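Local atomic coordinates of hypothetical protein SpyM3_0169 (Streptococcus pyogenes, PDB entry 1PG6), a protein that is of unknown function but belongs to the AIM24 family, named for mitochondrial biogenesis, and binds calcium ions in the crystal. Residues G173-I178 with V211-G216; E132-G137 with Y192-E197; N180-A185 with S224-Q229. All blocks are in the same frame, centred on the assembly; numbering follows the deposited sequence.

Interaction 1 of 3, residues G173-I178 with V211-G216; sequences GGTMTI and VNTFRG
G173 and G216 face each other where both chains turn a corner, and from here two antiparallel strands run on together with their axes 4.6 Å apart. G173 N reaches G216 O through a weak bond, whereas G216 N donates to G174 O at 3.1 Å. Both glycines have a positive phi (120°) at which a CB would collide with the preceding carbonyl oxygen. T175 and R215 form a non-hydrogen-bonded pair, yet the threonine adds a bond of its own. A chi1 of -176° sets OG1 trans to the amide nitrogen, beside the carbonyl carbon, and so lets the hydroxyl donate to F214 O at 2.8 Å, tilted 32° from the carbonyl plane. F214 O thus takes two donors, T175 OG1 and the backbone N of M176, while R215 CG lies alongside the hydroxyl. F214 N in turn meets the O of M176, a selenomethionine, at 2.8 Å. T177 returns to the face of T175: its OG1 shares a hydrogen bond with T213 OG1 at 2.8 Å, either hydroxyl being able to donate, and its methyl CG2 touches CG2 of V211 at 3.5 Å. T213 OG1 is also bonded to H195 NE2. I178 closes the ladder with paired bonds to N212, and on the other face its CD1 reaches CE2 of the F214 ring at 4.1 Å, the two side chains crossing at about a right angle. The face of I178 and F214 packs on I220 of strand 219-223 and V183 of strand 183-187, while strand 191-195 bonds the far edge of 211-215, making 174-179 an outer strand of a three-stranded sheet.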
loop_
_atom_site.group_PDB
_atom_site.type_symbol
_atom_site.label_atom_id
_atom_site.label_comp_id
_atom_site.label_asym_id
_atom_site.label_seq_id
_atom_site.Cartn_x
_atom_site.Cartn_y
_atom_site.Cartn_z
ATOM N N GLY A 173 9.701 -20.741 -8.172
ATOM C CA GLY A 173 9.133 -21.351 -9.361
ATOM C C GLY A 173 7.835 -22.090 -9.114
ATOM O O GLY A 173 7.075 -22.351 -10.048
ATOM N N GLY A 174 7.580 -22.426 -7.854
ATOM C CA GLY A 174 6.371 -23.149 -7.505
ATOM C C GLY A 174 5.143 -22.272 -7.352
ATOM O O GLY A 174 5.099 -21.148 -7.850
ATOM N N THR A 175 4.140 -22.789 -6.655
ATOM C CA THR A 175 2.906 -22.046 -6.447
ATOM C C THR A 175 2.502 -22.031 -4.980
ATOM O O THR A 175 2.890 -22.902 -4.203
ATOM C CB THR A 175 1.754 -22.654 -7.273
ATOM O OG1 THR A 175 0.576 -21.852 -7.119
ATOM C CG2 THR A 175 1.460 -24.068 -6.805
HETATM N N MSE A 176 1.711 -21.033 -4.608
HETATM C CA MSE A 176 1.255 -20.904 -3.235
HETATM C C MSE A 176 0.004 -20.039 -3.205
HETATM O O MSE A 176 -0.074 -19.026 -3.898
HETATM C CB MSE A 176 2.354 -20.272 -2.382
HETATM C CG MSE A 176 2.057 -20.236 -0.900
HETATM SE SE MSE A 176 3.549 -19.529 0.100
HETATM C CE MSE A 176 4.579 -21.153 0.289
ATOM N N THR A 177 -0.974 -20.448 -2.406
ATOM C CA THR A 177 -2.225 -19.712 -2.290
ATOM C C THR A 177 -2.402 -19.226 -0.855
ATOM O O THR A 177 -2.327 -20.005 0.095
ATOM C CB THR A 177 -3.415 -20.596 -2.705
ATOM O OG1 THR A 177 -3.275 -20.946 -4.090
ATOM C CG2 THR A 177 -4.730 -19.854 -2.504
ATOM N N ILE A 178 -2.645 -17.928 -0.718
ATOM C CA ILE A 178 -2.793 -17.301 0.590
ATOM C C ILE A 178 -4.016 -16.394 0.667
ATOM O O ILE A 178 -4.365 -15.730 -0.304
ATOM C CB ILE A 178 -1.558 -16.422 0.892
ATOM C CG1 ILE A 178 -0.275 -17.225 0.670
ATOM C CG2 ILE A 178 -1.617 -15.905 2.324
ATOM C CD1 ILE A 178 0.957 -16.370 0.657
ATOM N N VAL A 211 -8.795 -15.460 -2.069
ATOM C CA VAL A 211 -7.414 -15.864 -1.862
ATOM C C VAL A 211 -6.594 -15.365 -3.043
ATOM O O VAL A 211 -7.144 -15.000 -4.085
ATOM C CB VAL A 211 -7.274 -17.398 -1.771
ATOM C CG1 VAL A 211 -8.100 -17.928 -0.613
ATOM C CG2 VAL A 211 -7.710 -18.044 -3.077
ATOM N N ASN A 212 -5.279 -15.338 -2.869
ATOM C CA ASN A 212 -4.376 -14.902 -3.922
ATOM C C ASN A 212 -3.477 -16.094 -4.234
ATOM O O ASN A 212 -2.782 -16.602 -3.352
ATOM C CB ASN A 212 -3.526 -13.719 -3.436
ATOM C CG ASN A 212 -2.906 -12.932 -4.578
ATOM O OD1 ASN A 212 -2.575 -13.490 -5.626
ATOM N ND2 ASN A 212 -2.732 -11.630 -4.375
ATOM N N THR A 213 -3.516 -16.566 -5.477
ATOM C CA THR A 213 -2.676 -17.687 -5.879
ATOM C C THR A 213 -1.486 -17.146 -6.667
ATOM O O THR A 213 -1.655 -16.495 -7.701
ATOM C CB THR A 213 -3.449 -18.701 -6.752
ATOM O OG1 THR A 213 -4.473 -19.322 -5.965
ATOM C CG2 THR A 213 -2.505 -19.773 -7.283
ATOM N N PHE A 214 -0.285 -17.411 -6.158
ATOM C CA PHE A 214 0.962 -16.959 -6.769
ATOM C C PHE A 214 1.689 -18.099 -7.468
ATOM O O PHE A 214 1.680 -19.234 -6.996
ATOM C CB PHE A 214 1.895 -16.389 -5.697
ATOM C CG PHE A 214 1.291 -15.275 -4.900
ATOM C CD1 PHE A 214 1.247 -13.984 -5.410
ATOM C CD2 PHE A 214 0.758 -15.519 -3.640
ATOM C CE1 PHE A 214 0.677 -12.945 -4.676
ATOM C CE2 PHE A 214 0.186 -14.489 -2.899
ATOM C CZ PHE A 214 0.146 -13.199 -3.417
ATOM N N ARG A 215 2.327 -17.785 -8.591
ATOM C CA ARG A 215 3.085 -18.777 -9.349
ATOM C C ARG A 215 4.324 -18.122 -9.951
ATOM O O ARG A 215 4.240 -17.031 -10.512
ATOM C CB ARG A 215 2.222 -19.356 -10.477
ATOM C CG ARG A 215 0.881 -19.901 -10.024
ATOM C CD ARG A 215 0.078 -20.459 -11.189
ATOM N NE ARG A 215 -1.185 -21.038 -10.740
ATOM C CZ ARG A 215 -1.982 -21.780 -11.501
ATOM N NH1 ARG A 215 -1.652 -22.043 -12.762
ATOM N NH2 ARG A 215 -3.110 -22.263 -10.999
ATOM N N GLY A 216 5.473 -18.780 -9.825
ATOM C CA GLY A 216 6.695 -18.233 -10.392
ATOM C C GLY A 216 7.818 -17.964 -9.407
ATOM O O GLY A 216 7.932 -18.627 -8.378
#

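Interaction 2 of 3, residues E132-G137 with Y192-E197; sequences ERQNIG and YDIHLE
Q134 meets both Y192 and I194, and following its side chain outward shows how one amide can serve several partners. From CB, which heads toward the 192-197 segment, the chain reaches CG, where the methylene touches the CD1 methyl of I194 at 4.1 Å, the two side chains crossing at about a right angle. A bend at chi2 (-52°) then turns the amide toward the tyrosine. At CD the chain divides. OE1 lies at the edge of the Y192 ring, near its plane, and accepts from the phenol OH at 2.8 Å; the donor stands 36° above the carbonyl plane, so the bond does not follow a lone pair. A water also donates to OE1 at 2.8 Å and itself accepts from I194 N, carrying the link to the strand backbone. The other branch, NE2, turns back on its own segment. It donates to E132 O at 2.9 Å, with that oxygen close to the amide plane, and at 3.2 Å to E132 OE2, met on the anti side of the carboxylate. Farther along, G137 O makes a CA-H...O contact with H195 CA at 3.5 Å. Chemically, these bonds fix which end of the amide is which: the oxygen faces the phenol and the water, the nitrogen faces two acceptors. The nearby carboxylate would probably polarise the amide further, strengthening OE1 as an acceptor for the tyrosine.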
loop_
_atom_site.group_PDB
_atom_site.type_symbol
_atom_site.label_atom_id
_atom_site.label_comp_id
_atom_site.label_asym_id
_atom_site.label_seq_id
_atom_site.Cartn_x
_atom_site.Cartn_y
_atom_site.Cartn_z
ATOM N N GLU A 132 -5.227 -0.901 -10.308
ATOM C CA GLU A 132 -5.997 -1.789 -11.171
ATOM C C GLU A 132 -7.077 -2.525 -10.395
ATOM O O GLU A 132 -6.796 -3.195 -9.402
ATOM C CB GLU A 132 -5.092 -2.820 -11.851
ATOM C CG GLU A 132 -5.872 -3.871 -12.643
ATOM C CD GLU A 132 -5.009 -5.027 -13.117
ATOM O OE1 GLU A 132 -4.128 -4.803 -13.971
ATOM O OE2 GLU A 132 -5.211 -6.160 -12.629
ATOM N N ARG A 133 -8.318 -2.392 -10.848
ATOM C CA ARG A 133 -9.429 -3.075 -10.204
ATOM C C ARG A 133 -9.400 -4.528 -10.663
ATOM O O ARG A 133 -9.326 -4.806 -11.860
ATOM C CB ARG A 133 -10.757 -2.415 -10.594
ATOM C CG ARG A 133 -11.989 -3.129 -10.062
ATOM C CD ARG A 133 -13.099 -2.140 -9.725
ATOM N NE ARG A 133 -13.463 -1.293 -10.857
ATOM C CZ ARG A 133 -14.326 -0.284 -10.783
ATOM N NH1 ARG A 133 -14.914 0.004 -9.629
ATOM N NH2 ARG A 133 -14.600 0.439 -11.861
ATOM N N GLN A 134 -9.435 -5.454 -9.710
ATOM C CA GLN A 134 -9.406 -6.873 -10.040
ATOM C C GLN A 134 -10.763 -7.294 -10.588
ATOM O O GLN A 134 -11.794 -6.779 -10.162
ATOM C CB GLN A 134 -9.035 -7.688 -8.802
ATOM C CG GLN A 134 -7.700 -7.266 -8.212
ATOM C CD GLN A 134 -6.597 -7.240 -9.253
ATOM O OE1 GLN A 134 -6.157 -8.283 -9.732
ATOM N NE2 GLN A 134 -6.149 -6.041 -9.615
ATOM N N ASN A 135 -10.759 -8.226 -11.535
ATOM C CA ASN A 135 -11.992 -8.680 -12.159
ATOM C C ASN A 135 -12.900 -9.489 -11.238
ATOM O O ASN A 135 -13.279 -10.613 -11.558
ATOM C CB ASN A 135 -11.676 -9.495 -13.417
ATOM C CG ASN A 135 -12.822 -9.493 -14.414
ATOM O OD1 ASN A 135 -13.934 -9.931 -14.106
ATOM N ND2 ASN A 135 -12.558 -8.992 -15.617
ATOM N N ILE A 136 -13.244 -8.902 -10.095
ATOM C CA ILE A 136 -14.122 -9.524 -9.111
ATOM C C ILE A 136 -13.661 -10.917 -8.674
ATOM O O ILE A 136 -12.726 -11.481 -9.242
ATOM C CB ILE A 136 -15.578 -9.607 -9.653
ATOM C CG1 ILE A 136 -16.569 -9.337 -8.521
ATOM C CG2 ILE A 136 -15.849 -10.980 -10.260
ATOM C CD1 ILE A 136 -16.462 -7.937 -7.938
ATOM N N GLY A 137 -14.325 -11.466 -7.660
ATOM C CA GLY A 137 -13.969 -12.785 -7.168
ATOM C C GLY A 137 -14.067 -13.848 -8.244
ATOM O O GLY A 137 -13.070 -14.476 -8.601
ATOM N N TYR A 192 0.010 -13.859 -10.490
ATOM C CA TYR A 192 -0.931 -13.872 -9.383
ATOM C C TYR A 192 -2.372 -13.849 -9.861
ATOM O O TYR A 192 -2.666 -13.415 -10.976
ATOM C CB TYR A 192 -0.679 -12.675 -8.466
ATOM C CG TYR A 192 -1.398 -11.417 -8.891
ATOM C CD1 TYR A 192 -2.645 -11.095 -8.361
ATOM C CD2 TYR A 192 -0.834 -10.551 -9.825
ATOM C CE1 TYR A 192 -3.313 -9.941 -8.743
ATOM C CE2 TYR A 192 -1.494 -9.392 -10.220
ATOM C CZ TYR A 192 -2.732 -9.091 -9.672
ATOM O OH TYR A 192 -3.379 -7.936 -10.031
ATOM N N ASP A 193 -3.266 -14.314 -8.998
ATOM C CA ASP A 193 -4.684 -14.350 -9.306
ATOM C C ASP A 193 -5.503 -14.329 -8.025
ATOM O O ASP A 193 -5.463 -15.275 -7.239
ATOM C CB ASP A 193 -5.022 -15.613 -10.103
ATOM C CG ASP A 193 -6.508 -15.740 -10.394
ATOM O OD1 ASP A 193 -6.937 -16.821 -10.846
ATOM O OD2 ASP A 193 -7.245 -14.759 -10.174
ATOM N N ILE A 194 -6.237 -13.242 -7.814
ATOM C CA ILE A 194 -7.094 -13.108 -6.641
ATOM C C ILE A 194 -8.463 -13.642 -7.047
ATOM O O ILE A 194 -9.053 -13.176 -8.022
ATOM C CB ILE A 194 -7.212 -11.631 -6.205
ATOM C CG1 ILE A 194 -5.832 -11.111 -5.791
ATOM C CG2 ILE A 194 -8.201 -11.501 -5.049
ATOM C CD1 ILE A 194 -5.785 -9.627 -5.470
ATOM N N HIS A 195 -8.966 -14.617 -6.299
ATOM C CA HIS A 195 -10.250 -15.228 -6.625
ATOM C C HIS A 195 -10.893 -15.868 -5.403
ATOM O O HIS A 195 -10.253 -16.024 -4.365
ATOM C CB HIS A 195 -10.028 -16.296 -7.692
ATOM C CG HIS A 195 -9.094 -17.384 -7.258
ATOM N ND1 HIS A 195 -9.522 -18.500 -6.571
ATOM C CD2 HIS A 195 -7.748 -17.494 -7.353
ATOM C CE1 HIS A 195 -8.479 -19.251 -6.263
ATOM N NE2 HIS A 195 -7.391 -18.663 -6.725
ATOM N N LEU A 196 -12.161 -16.243 -5.538
ATOM C CA LEU A 196 -12.884 -16.885 -4.448
ATOM C C LEU A 196 -12.763 -18.394 -4.656
ATOM O O LEU A 196 -12.817 -18.871 -5.790
ATOM C CB LEU A 196 -14.355 -16.455 -4.471
ATOM C CG LEU A 196 -15.176 -16.707 -3.202
ATOM C CD1 LEU A 196 -14.564 -15.944 -2.034
ATOM C CD2 LEU A 196 -16.615 -16.264 -3.423
ATOM N N GLU A 197 -12.596 -19.143 -3.569
ATOM C CA GLU A 197 -12.450 -20.592 -3.663
ATOM C C GLU A 197 -13.757 -21.373 -3.738
ATOM O O GLU A 197 -13.760 -22.540 -4.129
ATOM C CB GLU A 197 -11.627 -21.127 -2.488
ATOM C CG GLU A 197 -10.153 -20.769 -2.528
ATOM C CD GLU A 197 -9.338 -21.574 -1.532
ATOM O OE1 GLU A 197 -8.114 -21.346 -1.436
ATOM O OE2 GLU A 197 -9.921 -22.440 -0.848
HETATM O O HOH W 1 -6.437 -11.066 -9.961
#

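Interaction 3 of 3, residues N180-A185 with S224-Q229; sequences NAHVVA and SLNLEQ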
loop_
_atom_site.group_PDB
_atom_site.type_symbol
_atom_site.label_atom_id
_atom_site.label_comp_id
_atom_site.label_asym_id
_atom_site.label_seq_id
_atom_site.Cartn_x
_atom_site.Cartn_y
_atom_site.Cartn_z
ATOM N N ASN A 180 -5.997 -13.462 0.791
ATOM C CA ASN A 180 -5.531 -12.146 0.346
ATOM C C ASN A 180 -5.512 -11.085 1.435
ATOM O O ASN A 180 -4.791 -10.094 1.322
ATOM C CB ASN A 180 -6.369 -11.649 -0.832
ATOM C CG ASN A 180 -5.706 -10.496 -1.566
ATOM O OD1 ASN A 180 -6.296 -9.429 -1.745
ATOM N ND2 ASN A 180 -4.470 -10.705 -1.986
ATOM N N ALA A 181 -6.301 -11.291 2.487
ATOM C CA ALA A 181 -6.356 -10.341 3.600
ATOM C C ALA A 181 -5.024 -10.318 4.349
ATOM O O ALA A 181 -4.752 -9.401 5.124
ATOM C CB ALA A 181 -7.481 -10.723 4.553
ATOM N N HIS A 182 -4.206 -11.342 4.120
ATOM C CA HIS A 182 -2.894 -11.450 4.761
ATOM C C HIS A 182 -1.745 -11.117 3.815
ATOM O O HIS A 182 -0.574 -11.219 4.185
ATOM C CB HIS A 182 -2.694 -12.860 5.323
ATOM C CG HIS A 182 -3.478 -13.127 6.572
ATOM N ND1 HIS A 182 -3.017 -12.784 7.824
ATOM C CD2 HIS A 182 -4.710 -13.657 6.755
ATOM C CE1 HIS A 182 -3.935 -13.089 8.726
ATOM N NE2 HIS A 182 -4.971 -13.619 8.104
ATOM N N VAL A 183 -2.076 -10.712 2.592
ATOM C CA VAL A 183 -1.050 -10.380 1.611
ATOM C C VAL A 183 -0.762 -8.886 1.601
ATOM O O VAL A 183 -1.652 -8.071 1.382
ATOM C CB VAL A 183 -1.475 -10.844 0.199
ATOM C CG1 VAL A 183 -0.467 -10.377 -0.840
ATOM C CG2 VAL A 183 -1.597 -12.362 0.174
ATOM N N VAL A 184 0.491 -8.527 1.857
ATOM C CA VAL A 184 0.886 -7.123 1.882
ATOM C C VAL A 184 1.329 -6.628 0.503
ATOM O O VAL A 184 0.734 -5.710 -0.068
ATOM C CB VAL A 184 2.052 -6.890 2.876
ATOM C CG1 VAL A 184 2.479 -5.424 2.855
ATOM C CG2 VAL A 184 1.624 -7.297 4.280
ATOM N N ALA A 185 2.382 -7.245 -0.021
ATOM C CA ALA A 185 2.936 -6.858 -1.311
ATOM C C ALA A 185 3.697 -8.041 -1.890
ATOM O O ALA A 185 4.105 -8.941 -1.158
ATOM C CB ALA A 185 3.878 -5.669 -1.125
ATOM N N SER A 224 0.585 -10.891 9.682
ATOM C CA SER A 224 -0.020 -11.857 10.595
ATOM C C SER A 224 -1.417 -11.552 11.135
ATOM O O SER A 224 -1.916 -12.276 11.992
ATOM C CB SER A 224 0.929 -12.130 11.762
ATOM O OG SER A 224 1.076 -10.978 12.561
ATOM N N LEU A 225 -2.045 -10.480 10.656
ATOM C CA LEU A 225 -3.396 -10.140 11.091
ATOM C C LEU A 225 -4.288 -9.823 9.893
ATOM O O LEU A 225 -3.815 -9.402 8.833
ATOM C CB LEU A 225 -3.389 -8.956 12.065
ATOM C CG LEU A 225 -2.769 -9.264 13.435
ATOM C CD1 LEU A 225 -2.684 -7.988 14.255
ATOM C CD2 LEU A 225 -3.610 -10.304 14.160
ATOM N N ASN A 226 -5.583 -10.030 10.085
ATOM C CA ASN A 226 -6.601 -9.816 9.054
ATOM C C ASN A 226 -7.498 -8.671 9.524
ATOM O O ASN A 226 -8.223 -8.819 10.496
ATOM C CB ASN A 226 -7.416 -11.108 8.920
ATOM C CG ASN A 226 -8.474 -11.041 7.841
ATOM O OD1 ASN A 226 -9.077 -9.996 7.596
ATOM N ND2 ASN A 226 -8.720 -12.176 7.198
ATOM N N LEU A 227 -7.447 -7.535 8.833
ATOM C CA LEU A 227 -8.242 -6.374 9.219
ATOM C C LEU A 227 -9.742 -6.652 9.204
ATOM O O LEU A 227 -10.469 -6.215 10.097
ATOM C CB LEU A 227 -7.925 -5.186 8.307
ATOM C CG LEU A 227 -8.342 -3.801 8.804
ATOM C CD1 LEU A 227 -7.705 -3.533 10.168
ATOM C CD2 LEU A 227 -7.887 -2.743 7.804
ATOM N N GLU A 228 -10.203 -7.384 8.196
ATOM C CA GLU A 228 -11.620 -7.700 8.105
ATOM C C GLU A 228 -12.060 -8.575 9.269
ATOM O O GLU A 228 -13.128 -8.364 9.845
ATOM C CB GLU A 228 -11.932 -8.401 6.784
ATOM C CG GLU A 228 -13.408 -8.698 6.598
ATOM C CD GLU A 228 -13.760 -8.969 5.153
ATOM O OE1 GLU A 228 -14.953 -9.202 4.865
ATOM O OE2 GLU A 228 -12.844 -8.943 4.306
ATOM N N GLN A 229 -11.236 -9.560 9.613
ATOM C CA GLN A 229 -11.549 -10.455 10.721
ATOM C C GLN A 229 -11.552 -9.685 12.031
ATOM O O GLN A 229 -12.395 -9.924 12.895
ATOM C CB GLN A 229 -10.529 -11.594 10.809
ATOM C CG GLN A 229 -10.650 -12.644 9.716
ATOM C CD GLN A 229 -11.979 -13.371 9.748
ATOM O OE1 GLN A 229 -12.392 -13.895 10.784
ATOM N NE2 GLN A 229 -12.654 -13.417 8.607
HETATM O O HOH W 2 -6.349 -7.420 6.133
HETATM O O HOH W 3 -7.431 -14.681 8.582
#
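The CA atoms of A181 and N226, 5.5 Å apart, are the nearest pair across the two segments. The 180-185 segment opens with a 3-10 turn, residues 180-182, closed by a bond from V183 N to N180 O, before it straightens into a strand. In 224-229 an irregular lead-in ends at N226 and a helix starts at L227. A water joins the two main chains, donating to A181 O at 2.7 Å and accepting from L227 N at 2.9 Å, so an amide of the helix's first turn is met by solvent and, through it, by the 3-10 turn. Among the side chains, the A181 methyl lies over a face of the N226 amide, 3.3 Å from ND2. H182 swings its ring to the same stretch: CG sits beside the backbone N (chi1 -75°), which brings CE1 to 3.5 Å from the carbonyl carbon of L225 and NE2 to 3.6 Å from N226 CB. The planes of imidazole and amide stand at 90°. A second water lies in the plane of the ring at its edge, 2.7 Å from H182 NE2, and accepts from N226 ND2. The other ring nitrogen, ND1, is hydrogen-bonded to Q223 O, so a carbonyl at ND1 and a water at NE2 probably restrict the ring's rotation. The N226 amide is likewise engaged at both ends, for its OD1 accepts from Q229 N at 3.0 Å, with the donor well above the carbonyl plane. N226 sits at the N-cap of helix 227-234, and this is its capping bond; the asparagine cap here also packs against a 3-10 turn leading into a beta strand, where V184 and A185 together face Y221 in a classic beta bulge.

From the N terminus, the chain first offers 132-137, which waits until 192-197 to be met in interaction 2. Within that loop begin 173-178 and 180-185, whose partners, 211-216 and 224-229, come only after it has closed; interaction 1 ends before interaction 3, so every pair of the three crosses and none nests. Interaction 2 joins the end of edge strand 128-133 of a six-stranded sheet to edge strand 191-195 of the three-stranded one, where backbone bonds to 211-215 make it continuous with interaction 1. Interaction 3 touches this sheet through V183 and sets the start of helix 227-234 against the turn leading into strand 183-187, in the same six-stranded sheet.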